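Local coordinates for glycoside hydrolase family 15, cellulose signaling associated protein envoy (Hypocrea jecorina, PDB 4WUJ) that acts as a fungal blue-light photoreceptor, binding flavin mononucleotide in a LOV domain and linking light sensing with the response to oxidative stress, at residues D13-L18 against L34-S39. Sequence-based numbering, arbitrary orientation.
Sequences DVMGIL and LDCSVS
Met-15 and Cys-36 meet through their terminal atoms, at an angle rather than in line, the methyl CE of Met-15 lying 3.5 Å from SG of Cys-36. The reach is made by a bent chain: chi2 of -93° and chi3 of -114° keep Met-15 from extending straight off its helix and carry its methyl to the cysteine. In Cys-36 a single torsion places SG where that methyl reaches it. One helical turn on, two leucine branches make the second touch, CD2 of Leu-18 standing 4.1 Å from CD1 of Leu-34. Both side chains leave their backbones toward the opposite segment, yet they cross at a slant and meet through one methyl each. The backbones stay well apart, with 9.4 Å between the CA atoms of Met-15 and Cys-36, and no hydrogen bond joins the segments; the two buried apolar touches carry the contact.

In the PAS fold of this LOV domain, the contact places the N-terminal helix 14-22 against the loop leading into strand 39-44. The helix also lies over the sheet, where Leu-18 touches Leu-40, while Leu-34 packs on Leu-143 of strand 139-144. The side chain of Leu-18 is about 11 Å from the flavin, and that of Leu-34 about 10 Å from that of Gln-144, an FMN-binding residue.

Each segment is also braced locally. Asp-13 is the N-cap of the helix: its OD1 accepts from Gly-16 N at 2.9 Å, the donor standing 65° out of the carboxylate plane. Asp-35 forms an Asx turn, OD1 taking Ser-37 N at 3.2 Å, within a type I turn that carries Cys-36. The second subunit adjoins both elements: its Leu-18 packs on Met-15, and its Tyr-54 OH hydrogen-bonds Cys-36 N.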
loop_
_atom_site.group_PDB
_atom_site.type_symbol
_atom_site.label_atom_id
_atom_site.label_comp_id
_atom_site.label_asym_id
_atom_site.label_seq_id
_atom_site.Cartn_x
_atom_site.Cartn_y
_atom_site.Cartn_z
ATOM N N ASP C 13 -9.863 -2.725 4.025
ATOM C CA ASP C 13 -9.498 -1.350 3.713
ATOM C C ASP C 13 -8.164 -0.997 4.351
ATOM O O ASP C 13 -8.098 -0.210 5.291
ATOM C CB ASP C 13 -10.586 -0.378 4.171
ATOM C CG ASP C 13 -10.323 1.059 3.701
ATOM O OD1 ASP C 13 -9.390 1.252 2.901
ATOM O OD2 ASP C 13 -11.050 1.988 4.124
ATOM N N VAL C 14 -7.098 -1.579 3.828
ATOM C CA VAL C 14 -5.783 -1.385 4.418
ATOM C C VAL C 14 -5.441 0.091 4.467
ATOM O O VAL C 14 -4.878 0.600 5.451
ATOM C CB VAL C 14 -4.688 -2.164 3.662
ATOM C CG1 VAL C 14 -3.338 -1.977 4.295
ATOM C CG2 VAL C 14 -5.041 -3.663 3.625
ATOM N N MET C 15 -5.796 0.811 3.423
ATOM C CA MET C 15 -5.298 2.154 3.348
ATOM C C MET C 15 -6.140 3.038 4.282
ATOM O O MET C 15 -5.600 3.968 4.898
ATOM C CB MET C 15 -5.189 2.611 1.885
ATOM C CG MET C 15 -4.517 1.514 0.942
ATOM S SD MET C 15 -2.707 1.571 0.654
ATOM C CE MET C 15 -2.616 1.942 -1.095
ATOM N N GLY C 16 -7.422 2.710 4.471
ATOM C CA GLY C 16 -8.211 3.381 5.503
ATOM C C GLY C 16 -7.682 3.107 6.941
ATOM O O GLY C 16 -7.756 3.952 7.850
ATOM N N ILE C 17 -7.179 1.892 7.141
ATOM C CA ILE C 17 -6.438 1.524 8.348
ATOM C C ILE C 17 -5.184 2.396 8.521
ATOM O O ILE C 17 -4.977 2.987 9.579
ATOM C CB ILE C 17 -6.069 0.038 8.281
ATOM C CG1 ILE C 17 -7.289 -0.790 8.685
ATOM C CG2 ILE C 17 -4.859 -0.283 9.116
ATOM C CD1 ILE C 17 -7.097 -2.250 8.542
ATOM N N LEU C 18 -4.361 2.479 7.485
ATOM C CA LEU C 18 -3.154 3.318 7.525
ATOM C C LEU C 18 -3.463 4.791 7.759
ATOM O O LEU C 18 -2.807 5.477 8.510
ATOM C CB LEU C 18 -2.378 3.190 6.214
ATOM C CG LEU C 18 -1.761 1.814 6.043
ATOM C CD1 LEU C 18 -1.146 1.687 4.699
ATOM C CD2 LEU C 18 -0.718 1.526 7.139
ATOM N N LEU C 34 5.080 6.541 3.592
ATOM C CA LEU C 34 4.796 5.177 3.138
ATOM C C LEU C 34 4.357 5.152 1.666
ATOM O O LEU C 34 3.505 5.954 1.266
ATOM C CB LEU C 34 3.641 4.558 3.952
ATOM C CG LEU C 34 3.713 4.259 5.454
ATOM C CD1 LEU C 34 2.899 2.969 5.791
ATOM C CD2 LEU C 34 5.108 4.101 5.904
ATOM N N ASP C 35 4.859 4.197 0.885
ATOM C CA ASP C 35 4.272 3.933 -0.444
ATOM C C ASP C 35 3.669 2.468 -0.582
ATOM O O ASP C 35 3.659 1.699 0.396
ATOM C CB ASP C 35 5.271 4.312 -1.547
ATOM C CG ASP C 35 6.390 3.297 -1.727
ATOM O OD1 ASP C 35 6.353 2.202 -1.114
ATOM O OD2 ASP C 35 7.343 3.606 -2.488
ATOM N N CYS C 36 3.150 2.092 -1.761
ATOM C CA CYS C 36 2.376 0.828 -1.882
ATOM C C CYS C 36 3.204 -0.413 -1.964
ATOM O O CYS C 36 2.680 -1.536 -2.071
ATOM C CB CYS C 36 1.473 0.883 -3.127
ATOM S SG CYS C 36 0.364 2.174 -2.995
ATOM N N SER C 37 4.497 -0.208 -1.956
ATOM C CA SER C 37 5.450 -1.304 -1.871
ATOM C C SER C 37 5.781 -1.703 -0.398
ATOM O O SER C 37 6.528 -2.662 -0.174
ATOM C CB SER C 37 6.771 -0.847 -2.560
ATOM O OG SER C 37 6.777 -1.225 -3.920
ATOM N N VAL C 38 5.336 -0.903 0.578
ATOM C CA VAL C 38 5.697 -1.138 1.976
ATOM C C VAL C 38 5.362 -2.590 2.373
ATOM O O VAL C 38 4.358 -3.137 1.948
ATOM C CB VAL C 38 4.989 -0.156 2.961
ATOM C CG1 VAL C 38 3.513 -0.404 3.031
ATOM C CG2 VAL C 38 5.560 -0.297 4.377
ATOM N N SER C 39 6.245 -3.237 3.124
ATOM C CA SER C 39 5.933 -4.558 3.647
ATOM C C SER C 39 5.037 -4.415 4.888
ATOM O O SER C 39 5.351 -3.669 5.836
ATOM C CB SER C 39 7.187 -5.330 3.940
ATOM O OG SER C 39 6.929 -6.376 4.840
#